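PDB 6ZRX: DMATS type aromatic prenyltransferase from Micromonospora olivasterospora, which probably transfers a dimethylallyl group from its diphosphate donor to the indole ring of tryptophan, as a 6-dimethylallyltryptophan synthase. Local coordinates for residues 236-241 with 332-337; 240-245 with 276-281; 327-332 with 342-347. One frame throughout, in Å; residues are numbered along the deposited sequence.

Interaction 1 (236-241 with 332-337)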
# COMPACT_ATOMS: atom_id res chain seq x y z
N VAL A 236 -19.07 1.71 -12.05
CA VAL A 236 -19.46 2.05 -10.65
C VAL A 236 -20.11 0.83 -10.00
O VAL A 236 -19.88 0.62 -8.79
CB VAL A 236 -20.38 3.29 -10.59
CG1 VAL A 236 -19.68 4.53 -11.10
CG2 VAL A 236 -21.71 3.07 -11.32
N ALA A 237 -20.88 0.04 -10.76
CA ALA A 237 -21.58 -1.17 -10.27
C ALA A 237 -20.54 -2.18 -9.77
O ALA A 237 -20.76 -2.76 -8.69
CB ALA A 237 -22.45 -1.76 -11.35
N GLU A 238 -19.44 -2.36 -10.52
CA GLU A 238 -18.36 -3.32 -10.18
C GLU A 238 -17.69 -2.86 -8.89
O GLU A 238 -17.46 -3.70 -8.01
CB GLU A 238 -17.34 -3.43 -11.31
CG GLU A 238 -16.31 -4.50 -11.06
CD GLU A 238 -15.30 -4.70 -12.18
OE1 GLU A 238 -15.46 -4.06 -13.24
OE2 GLU A 238 -14.37 -5.48 -11.98
N ILE A 239 -17.40 -1.56 -8.76
CA ILE A 239 -16.70 -1.00 -7.57
C ILE A 239 -17.62 -1.18 -6.37
O ILE A 239 -17.13 -1.62 -5.31
CB ILE A 239 -16.29 0.47 -7.77
CG1 ILE A 239 -15.43 0.67 -9.02
CG2 ILE A 239 -15.61 1.01 -6.52
CD1 ILE A 239 -14.11 -0.04 -8.99
N GLU A 240 -18.91 -0.88 -6.54
CA GLU A 240 -19.92 -1.02 -5.46
C GLU A 240 -20.01 -2.49 -5.05
O GLU A 240 -20.10 -2.75 -3.85
CB GLU A 240 -21.29 -0.48 -5.91
CG GLU A 240 -22.35 -0.56 -4.82
CD GLU A 240 -23.59 0.29 -5.05
OE1 GLU A 240 -23.48 1.33 -5.74
OE2 GLU A 240 -24.66 -0.09 -4.53
N GLU A 241 -19.98 -3.40 -6.02
CA GLU A 241 -20.11 -4.87 -5.80
C GLU A 241 -18.91 -5.36 -4.97
O GLU A 241 -19.13 -6.14 -4.03
CB GLU A 241 -20.26 -5.62 -7.12
CG GLU A 241 -21.69 -5.58 -7.66
CD GLU A 241 -21.85 -6.07 -9.08
OE1 GLU A 241 -22.97 -5.97 -9.61
OE2 GLU A 241 -20.85 -6.55 -9.66
N LEU A 332 -9.03 -3.98 -5.47
CA LEU A 332 -9.34 -4.28 -6.89
C LEU A 332 -8.57 -3.29 -7.75
O LEU A 332 -8.65 -2.10 -7.46
CB LEU A 332 -10.85 -4.15 -7.10
CG LEU A 332 -11.34 -4.35 -8.53
CD1 LEU A 332 -10.94 -5.71 -9.06
CD2 LEU A 332 -12.85 -4.16 -8.62
N ARG A 333 -7.80 -3.80 -8.72
CA ARG A 333 -6.97 -3.00 -9.66
C ARG A 333 -7.59 -3.05 -11.05
O ARG A 333 -7.71 -4.17 -11.60
CB ARG A 333 -5.53 -3.54 -9.68
CG ARG A 333 -4.76 -3.29 -8.39
CD ARG A 333 -3.85 -4.44 -7.98
NE ARG A 333 -3.22 -5.12 -9.10
CZ ARG A 333 -3.09 -6.44 -9.21
NH1 ARG A 333 -3.54 -7.25 -8.26
NH2 ARG A 333 -2.50 -6.95 -10.28
N LEU A 334 -7.96 -1.89 -11.60
CA LEU A 334 -8.59 -1.74 -12.94
C LEU A 334 -7.66 -0.95 -13.88
O LEU A 334 -7.02 0.02 -13.40
CB LEU A 334 -9.94 -1.04 -12.77
CG LEU A 334 -10.93 -1.74 -11.84
CD1 LEU A 334 -12.17 -0.90 -11.64
CD2 LEU A 334 -11.31 -3.12 -12.36
N GLY A 335 -7.59 -1.36 -15.15
CA GLY A 335 -6.82 -0.67 -16.21
C GLY A 335 -5.36 -1.10 -16.23
O GLY A 335 -5.04 -2.15 -15.66
N ALA A 336 -4.51 -0.29 -16.87
CA ALA A 336 -3.06 -0.55 -17.06
C ALA A 336 -2.31 -0.20 -15.78
O ALA A 336 -2.74 0.67 -15.02
CB ALA A 336 -2.55 0.26 -18.24
N PRO A 337 -1.15 -0.84 -15.50
CA PRO A 337 -0.54 -1.82 -16.39
C PRO A 337 -0.91 -3.30 -16.19
O PRO A 337 -0.76 -4.05 -17.14
CB PRO A 337 0.95 -1.64 -16.08
CG PRO A 337 0.99 -1.30 -14.59
CD PRO A 337 -0.33 -0.60 -14.30

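Interaction 2 (240-245 with 276-281). With 6C7 (S-(3-methylbut-2-en-1-yl) trihydrogen thiodiphosphate), chain E; TRP (tryptophan), chain F.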
# COMPACT_ATOMS: atom_id res chain seq x y z
N GLU A 240 -18.91 -0.88 -6.54
CA GLU A 240 -19.92 -1.02 -5.46
C GLU A 240 -20.01 -2.49 -5.05
O GLU A 240 -20.10 -2.75 -3.85
CB GLU A 240 -21.29 -0.48 -5.91
CG GLU A 240 -22.35 -0.56 -4.82
CD GLU A 240 -23.59 0.29 -5.05
OE1 GLU A 240 -23.48 1.33 -5.74
OE2 GLU A 240 -24.66 -0.09 -4.53
N GLU A 241 -19.98 -3.40 -6.02
CA GLU A 241 -20.11 -4.87 -5.80
C GLU A 241 -18.91 -5.36 -4.97
O GLU A 241 -19.13 -6.14 -4.03
CB GLU A 241 -20.26 -5.62 -7.12
CG GLU A 241 -21.69 -5.58 -7.66
CD GLU A 241 -21.85 -6.07 -9.08
OE1 GLU A 241 -22.97 -5.97 -9.61
OE2 GLU A 241 -20.85 -6.55 -9.66
N PHE A 242 -17.70 -4.91 -5.31
CA PHE A 242 -16.44 -5.21 -4.56
C PHE A 242 -16.58 -4.74 -3.11
O PHE A 242 -16.30 -5.53 -2.19
CB PHE A 242 -15.24 -4.60 -5.27
CG PHE A 242 -13.91 -5.04 -4.71
CD1 PHE A 242 -13.29 -4.32 -3.70
CD2 PHE A 242 -13.28 -6.19 -5.18
CE1 PHE A 242 -12.07 -4.73 -3.18
CE2 PHE A 242 -12.05 -6.59 -4.66
CZ PHE A 242 -11.45 -5.86 -3.67
N CYS A 243 -17.04 -3.50 -2.90
CA CYS A 243 -17.23 -2.89 -1.55
C CYS A 243 -18.31 -3.64 -0.74
O CYS A 243 -18.05 -3.91 0.44
CB CYS A 243 -17.55 -1.41 -1.64
SG CYS A 243 -16.15 -0.44 -2.27
N VAL A 244 -19.48 -3.95 -1.33
CA VAL A 244 -20.58 -4.67 -0.60
C VAL A 244 -20.06 -6.05 -0.15
O VAL A 244 -20.34 -6.43 1.00
CB VAL A 244 -21.90 -4.80 -1.41
CG1 VAL A 244 -21.71 -5.41 -2.78
CG2 VAL A 244 -22.94 -5.60 -0.63
N VAL A 245 -19.35 -6.77 -1.01
CA VAL A 245 -18.84 -8.13 -0.68
C VAL A 245 -17.74 -7.99 0.38
O VAL A 245 -17.83 -8.67 1.40
CB VAL A 245 -18.36 -8.88 -1.93
CG1 VAL A 245 -17.59 -10.16 -1.58
CG2 VAL A 245 -19.52 -9.21 -2.86
N ILE A 276 -9.28 0.44 -5.84
CA ILE A 276 -10.03 0.67 -4.58
C ILE A 276 -9.43 -0.28 -3.54
O ILE A 276 -9.21 -1.46 -3.87
CB ILE A 276 -11.56 0.51 -4.78
CG1 ILE A 276 -12.34 0.64 -3.48
CG2 ILE A 276 -11.91 -0.78 -5.51
CD1 ILE A 276 -12.33 2.01 -2.90
N TYR A 277 -9.14 0.24 -2.36
CA TYR A 277 -8.55 -0.52 -1.22
C TYR A 277 -9.56 -0.50 -0.08
O TYR A 277 -9.83 0.58 0.47
CB TYR A 277 -7.20 0.09 -0.81
CG TYR A 277 -6.26 0.29 -1.96
CD1 TYR A 277 -6.41 1.36 -2.83
CD2 TYR A 277 -5.22 -0.59 -2.21
CE1 TYR A 277 -5.57 1.55 -3.91
CE2 TYR A 277 -4.36 -0.42 -3.28
CZ TYR A 277 -4.54 0.66 -4.14
OH TYR A 277 -3.70 0.84 -5.19
N VAL A 278 -10.10 -1.67 0.25
CA VAL A 278 -11.05 -1.84 1.38
C VAL A 278 -10.26 -2.34 2.58
O VAL A 278 -9.62 -3.39 2.49
CB VAL A 278 -12.19 -2.82 1.01
CG1 VAL A 278 -13.17 -2.97 2.15
CG2 VAL A 278 -12.88 -2.39 -0.27
N PRO A 279 -10.28 -1.61 3.73
CA PRO A 279 -9.63 -2.07 4.96
C PRO A 279 -10.53 -3.10 5.66
O PRO A 279 -11.08 -2.82 6.73
CB PRO A 279 -9.47 -0.78 5.77
CG PRO A 279 -10.71 0.00 5.38
CD PRO A 279 -10.91 -0.30 3.91
N ILE A 280 -10.62 -4.27 5.05
CA ILE A 280 -11.61 -5.35 5.34
C ILE A 280 -11.56 -5.73 6.83
O ILE A 280 -12.60 -6.08 7.35
CB ILE A 280 -11.39 -6.56 4.40
CG1 ILE A 280 -12.49 -7.61 4.57
CG2 ILE A 280 -10.01 -7.18 4.57
CD1 ILE A 280 -12.50 -8.66 3.48
N ARG A 281 -10.40 -5.63 7.49
CA ARG A 281 -10.22 -5.98 8.92
C ARG A 281 -11.20 -5.21 9.82
O ARG A 281 -11.50 -5.70 10.92
CB ARG A 281 -8.78 -5.70 9.36
CG ARG A 281 -8.35 -4.23 9.34
CD ARG A 281 -6.87 -4.16 9.68
NE ARG A 281 -6.29 -2.83 9.85
CZ ARG A 281 -5.98 -1.98 8.86
NH1 ARG A 281 -6.26 -2.26 7.60
NH2 ARG A 281 -5.39 -0.84 9.16
O4 6C7 E . -1.66 -1.51 -6.39
P1 6C7 E . -0.15 -1.45 -6.22
O6 6C7 E . 0.56 -2.53 -7.00
O5 6C7 E . 0.43 -0.08 -6.49
O2 6C7 E . 0.06 -1.79 -4.67
P3 6C7 E . 0.58 -0.99 -3.39
O8 6C7 E . 0.53 -1.95 -2.24
O7 6C7 E . 1.92 -0.43 -3.74
S9 6C7 E . -0.74 0.53 -2.95
C10 6C7 E . -1.40 0.13 -1.30
C11 6C7 E . -0.49 0.59 -0.22
C12 6C7 E . -0.48 1.80 0.34
C13 6C7 E . -1.35 2.94 -0.13
C14 6C7 E . 0.41 2.15 1.49
N TRP F . -1.72 0.61 7.95
CA TRP F . -2.04 1.90 7.23
C TRP F . -3.54 1.99 6.97
O TRP F . -4.02 3.07 6.61
CB TRP F . -1.23 2.03 5.94
CG TRP F . -1.50 0.96 4.93
CD1 TRP F . -0.92 -0.27 4.86
CD2 TRP F . -2.43 1.03 3.82
NE1 TRP F . -1.42 -0.97 3.80
CE2 TRP F . -2.35 -0.20 3.14
CE3 TRP F . -3.32 2.00 3.35
CZ2 TRP F . -3.11 -0.48 2.02
CZ3 TRP F . -4.08 1.72 2.23
CH2 TRP F . -3.97 0.49 1.58
OXT TRP F . -4.27 0.98 7.11

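Interaction 3 (327-332 with 342-347). With TRP (tryptophan), chain F; 6C7 (S-(3-methylbut-2-en-1-yl) trihydrogen thiodiphosphate), chain E.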
# COMPACT_ATOMS: atom_id res chain seq x y z
N ILE A 327 -5.64 -10.38 7.50
CA ILE A 327 -6.05 -9.84 6.18
C ILE A 327 -6.43 -8.38 6.41
O ILE A 327 -7.54 -8.11 6.85
CB ILE A 327 -7.17 -10.67 5.55
CG1 ILE A 327 -6.76 -12.14 5.40
CG2 ILE A 327 -7.61 -10.06 4.22
CD1 ILE A 327 -7.90 -13.06 5.00
N ALA A 328 -5.48 -7.48 6.23
CA ALA A 328 -5.60 -6.08 6.65
C ALA A 328 -6.43 -5.29 5.63
O ALA A 328 -7.24 -4.45 6.06
CB ALA A 328 -4.23 -5.49 6.84
N HIS A 329 -6.23 -5.56 4.35
CA HIS A 329 -6.91 -4.89 3.22
C HIS A 329 -7.12 -5.89 2.09
O HIS A 329 -6.37 -6.89 2.02
CB HIS A 329 -6.08 -3.72 2.67
CG HIS A 329 -5.60 -2.71 3.66
ND1 HIS A 329 -6.22 -1.49 3.82
CD2 HIS A 329 -4.52 -2.69 4.47
CE1 HIS A 329 -5.56 -0.78 4.71
NE2 HIS A 329 -4.52 -1.48 5.13
N VAL A 330 -8.05 -5.60 1.20
CA VAL A 330 -8.16 -6.26 -0.12
C VAL A 330 -8.44 -5.17 -1.14
O VAL A 330 -9.16 -4.20 -0.80
CB VAL A 330 -9.22 -7.38 -0.12
CG1 VAL A 330 -10.62 -6.87 0.13
CG2 VAL A 330 -9.15 -8.22 -1.39
N SER A 331 -7.82 -5.25 -2.29
CA SER A 331 -7.93 -4.19 -3.33
C SER A 331 -8.35 -4.79 -4.67
O SER A 331 -8.04 -5.96 -4.95
CB SER A 331 -6.66 -3.41 -3.45
OG SER A 331 -5.65 -4.16 -4.08
N LEU A 332 -9.03 -3.98 -5.47
CA LEU A 332 -9.34 -4.28 -6.89
C LEU A 332 -8.57 -3.29 -7.75
O LEU A 332 -8.65 -2.10 -7.46
CB LEU A 332 -10.85 -4.15 -7.10
CG LEU A 332 -11.34 -4.35 -8.53
CD1 LEU A 332 -10.94 -5.71 -9.06
CD2 LEU A 332 -12.85 -4.16 -8.62
N THR A 342 -5.54 -7.76 -5.01
CA THR A 342 -4.40 -7.84 -4.07
C THR A 342 -4.95 -8.09 -2.68
O THR A 342 -5.95 -7.47 -2.29
CB THR A 342 -3.53 -6.58 -4.10
OG1 THR A 342 -3.14 -6.35 -5.45
CG2 THR A 342 -2.29 -6.69 -3.24
N VAL A 343 -4.28 -8.98 -1.95
CA VAL A 343 -4.58 -9.29 -0.54
C VAL A 343 -3.39 -8.83 0.29
O VAL A 343 -2.27 -9.16 -0.06
CB VAL A 343 -4.85 -10.79 -0.36
CG1 VAL A 343 -5.38 -11.08 1.01
CG2 VAL A 343 -5.81 -11.30 -1.43
N TYR A 344 -3.65 -8.09 1.36
CA TYR A 344 -2.61 -7.51 2.25
C TYR A 344 -2.60 -8.32 3.54
O TYR A 344 -3.66 -8.46 4.15
CB TYR A 344 -2.88 -6.03 2.47
CG TYR A 344 -2.83 -5.22 1.20
CD1 TYR A 344 -3.88 -5.24 0.30
CD2 TYR A 344 -1.72 -4.45 0.88
CE1 TYR A 344 -3.84 -4.51 -0.88
CE2 TYR A 344 -1.66 -3.73 -0.30
CZ TYR A 344 -2.73 -3.75 -1.18
OH TYR A 344 -2.69 -3.04 -2.34
N LEU A 345 -1.42 -8.82 3.90
CA LEU A 345 -1.24 -9.79 5.01
C LEU A 345 -0.31 -9.19 6.06
O LEU A 345 0.83 -8.82 5.73
CB LEU A 345 -0.69 -11.10 4.44
CG LEU A 345 -1.62 -11.80 3.45
CD1 LEU A 345 -0.96 -13.04 2.87
CD2 LEU A 345 -2.95 -12.16 4.09
N SER A 346 -0.78 -9.14 7.29
CA SER A 346 -0.08 -8.50 8.44
C SER A 346 0.97 -9.45 9.02
O SER A 346 0.68 -10.64 9.18
CB SER A 346 -1.05 -8.09 9.50
OG SER A 346 -2.00 -7.19 8.98
N ALA A 347 2.13 -8.92 9.38
CA ALA A 347 3.22 -9.66 10.06
C ALA A 347 2.79 -10.10 11.46
O ALA A 347 3.23 -11.17 11.91
CB ALA A 347 4.45 -8.80 10.13
N TRP F . -1.72 0.61 7.95
CA TRP F . -2.04 1.90 7.23
C TRP F . -3.54 1.99 6.97
O TRP F . -4.02 3.07 6.61
CB TRP F . -1.23 2.03 5.94
CG TRP F . -1.50 0.96 4.93
CD1 TRP F . -0.92 -0.27 4.86
CD2 TRP F . -2.43 1.03 3.82
NE1 TRP F . -1.42 -0.97 3.80
CE2 TRP F . -2.35 -0.20 3.14
CE3 TRP F . -3.32 2.00 3.35
CZ2 TRP F . -3.11 -0.48 2.02
CZ3 TRP F . -4.08 1.72 2.23
CH2 TRP F . -3.97 0.49 1.58
OXT TRP F . -4.27 0.98 7.11
O4 6C7 E . -1.66 -1.51 -6.39
P1 6C7 E . -0.15 -1.45 -6.22
O6 6C7 E . 0.56 -2.53 -7.00
O5 6C7 E . 0.43 -0.08 -6.49
O2 6C7 E . 0.06 -1.79 -4.67
P3 6C7 E . 0.58 -0.99 -3.39
O8 6C7 E . 0.53 -1.95 -2.24
O7 6C7 E . 1.92 -0.43 -3.74
S9 6C7 E . -0.74 0.53 -2.95
C10 6C7 E . -1.40 0.13 -1.30
C11 6C7 E . -0.49 0.59 -0.22
C12 6C7 E . -0.48 1.80 0.34
C13 6C7 E . -1.35 2.94 -0.13
C14 6C7 E . 0.41 2.15 1.49
O HOH W 1 -2.88 -3.55 -4.83

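Interaction 1 (236-241 with 332-337)
Oxygen OE2 of Glu-238 is hydrogen-bonded to the hydroxyl of Tyr-301, outside the two segments, and touches the CD2 methyls of Leu-332 and Leu-334. The Glu-238 OE2 atom is 3.9 Å from Leu-334 CD2 and 3.9 Å from Leu-332 CD2. With CG anti to the backbone N (chi1 -174°) and the chain extended beyond it, the glutamate crosses to the strand at full length. It meets Leu-332 at about a right angle and runs past Leu-334 in the opposite direction. A long acidic side chain suits this partly exposed margin, since its length carries the carboxylate across to the leucine methyls, where a hydroxyl satisfies it. Helix 236-247 packs here on the outside of the ABBA barrel, the antiparallel beta-barrel ringed by helices that defines this prenyltransferase family, and its short segment runs at 164° to strand 332-334 with the axes 10.7 Å apart. Strand alternation explains the choice of residues. Leu-332 and Leu-334 turn toward the helix, whereas Arg-333 between them belongs to the pocket of the thiodiphosphate donor analogue. Its guanidinium is fixed by hydrogen bonds to the carbonyl oxygens of Phe-67 and Arg-338. Deeper in the interface, Ile-239 sends CD1 against Leu-334 CD1 at 3.4 Å, tighter than usual for two methyls. The same CD1 is in looser contact with Leu-332 CD2, at 4.3 Å.

Interaction 2 (240-245 with 276-281)
Phe-242 brings an aromatic ring from helix 236-247 against Ile-276 and Val-278 of the strand. Its CB points toward the strand, and CG stands anti to the backbone N (chi1 -171°), carrying the ring out over the sheet. Beyond CG, atom CD1 of Phe-242 lies 4.0 Å from Val-278 CG2 and 4.2 Å from Ile-276 CG2. The next atom, CE1, lies 3.8 Å from Val-278 CG2, a methyl sitting at the ring's edge near its plane; the two side chains pass each other in opposite directions. At the tip, CZ of Phe-242 packs against the backbone N of Leu-332 on the adjoining strand, and the ring also touches Leu-297 of helix 287-300. A large flat side chain suits this spot because it can span two strands and a second helix at once. One residue on, Cys-243 fits its compact sulfur beside the same two strand residues, SG being 4.1 Å from Ile-276 CG1. The beta-branched Ile-276 and Val-278 present broad apolar surfaces to the helix, whereas Tyr-277 between them points away from it into the barrel. There its CE2 lies 3.6 Å from C10 of the thiodiphosphate donor analogue, and its hydroxyl is hydrogen-bonded to Ser-261 and Lys-211. Past the strand end, the extended chain of Arg-281 delivers NH2 to OXT of the bound tryptophan at 3.0 Å. This bond is nearly straight (167°) and meets the guanidinium edge in plane; a salt bridge from NE to Asp-56 steadies the group. Helices outside an antiparallel barrel, with ligands bound in its interior by residues such as Tyr-277 and by Arg-281 just past the strand, fit the ABBA prenyltransferase fold.

Interaction 3 (327-332 with 342-347)
Ser-331 and Thr-342 exchange two backbone hydrogen bonds, Ser-331 N to Thr-342 O at 2.9 Å and Thr-342 N to Ser-331 O at 3.1 Å. Their hydroxyls also share a water, which donates to O4 of the donor analogue (2.8 Å) and sits close to Tyr-344 OH; Thr-342 OG1 is hydrogen-bonded to Arg-333 NH1 as well. Small hydroxyl residues leave room for this bridge. Between the pairs Ile-327 with Leu-345 and Val-330 with Val-343, Ala-328 and His-329 face Tyr-344 alone, a beta bulge; the buried His-329 N has no partner. The imidazole turns its edge to the face of Tyr-344, ring centroids 5.7 Å apart and planes at 75°, while CZ2 of the bound tryptophan lies 3.5 Å above the imidazole plane, over its centre. Tyr-344 shares the sheet face of His-329, and with CG anti to the carbonyl carbon (chi1 -62°) its hydroxyl end comes up to the donor analogue. Were Tyr-344 a phenylalanine, the bridging water would probably lose one of its partners, and the analogue a weak polar contact at O8. On the other side of the sheet, Ile-327 packs CG2 on Val-343 CG1 and CG1 on Leu-345 CD2, each 4.0 Å away. Helix 287-300 lies against Ile-327 and Val-343, helix 236-247 meets Val-330, and strands 273-278 and 61-68 flank this hairpin in the barrel.

How the interactions relate
Interactions 1 and 2 both start from helix 236-247 and overlap at Glu-240 and Glu-241, their centres about 11 Å apart; they pack successive turns of that helix on neighbouring strands, 327-334 and 273-278. Interaction 3 lies about 11 Å from the centre of interaction 2 and about 16 Å from that of interaction 1, and pairs strand 327-334 with strand 340-346, sharing Leu-332 with interaction 1. Along the chain the helix comes first, then strand 273-278, then the hairpin, so interaction 2 closes before interaction 3 opens, while interactions 1 and 3 interleave. Together they pack an outer helix on two neighbouring strands and tie a third to them through the sheet, with tryptophan and the donor analogue held on the inner side.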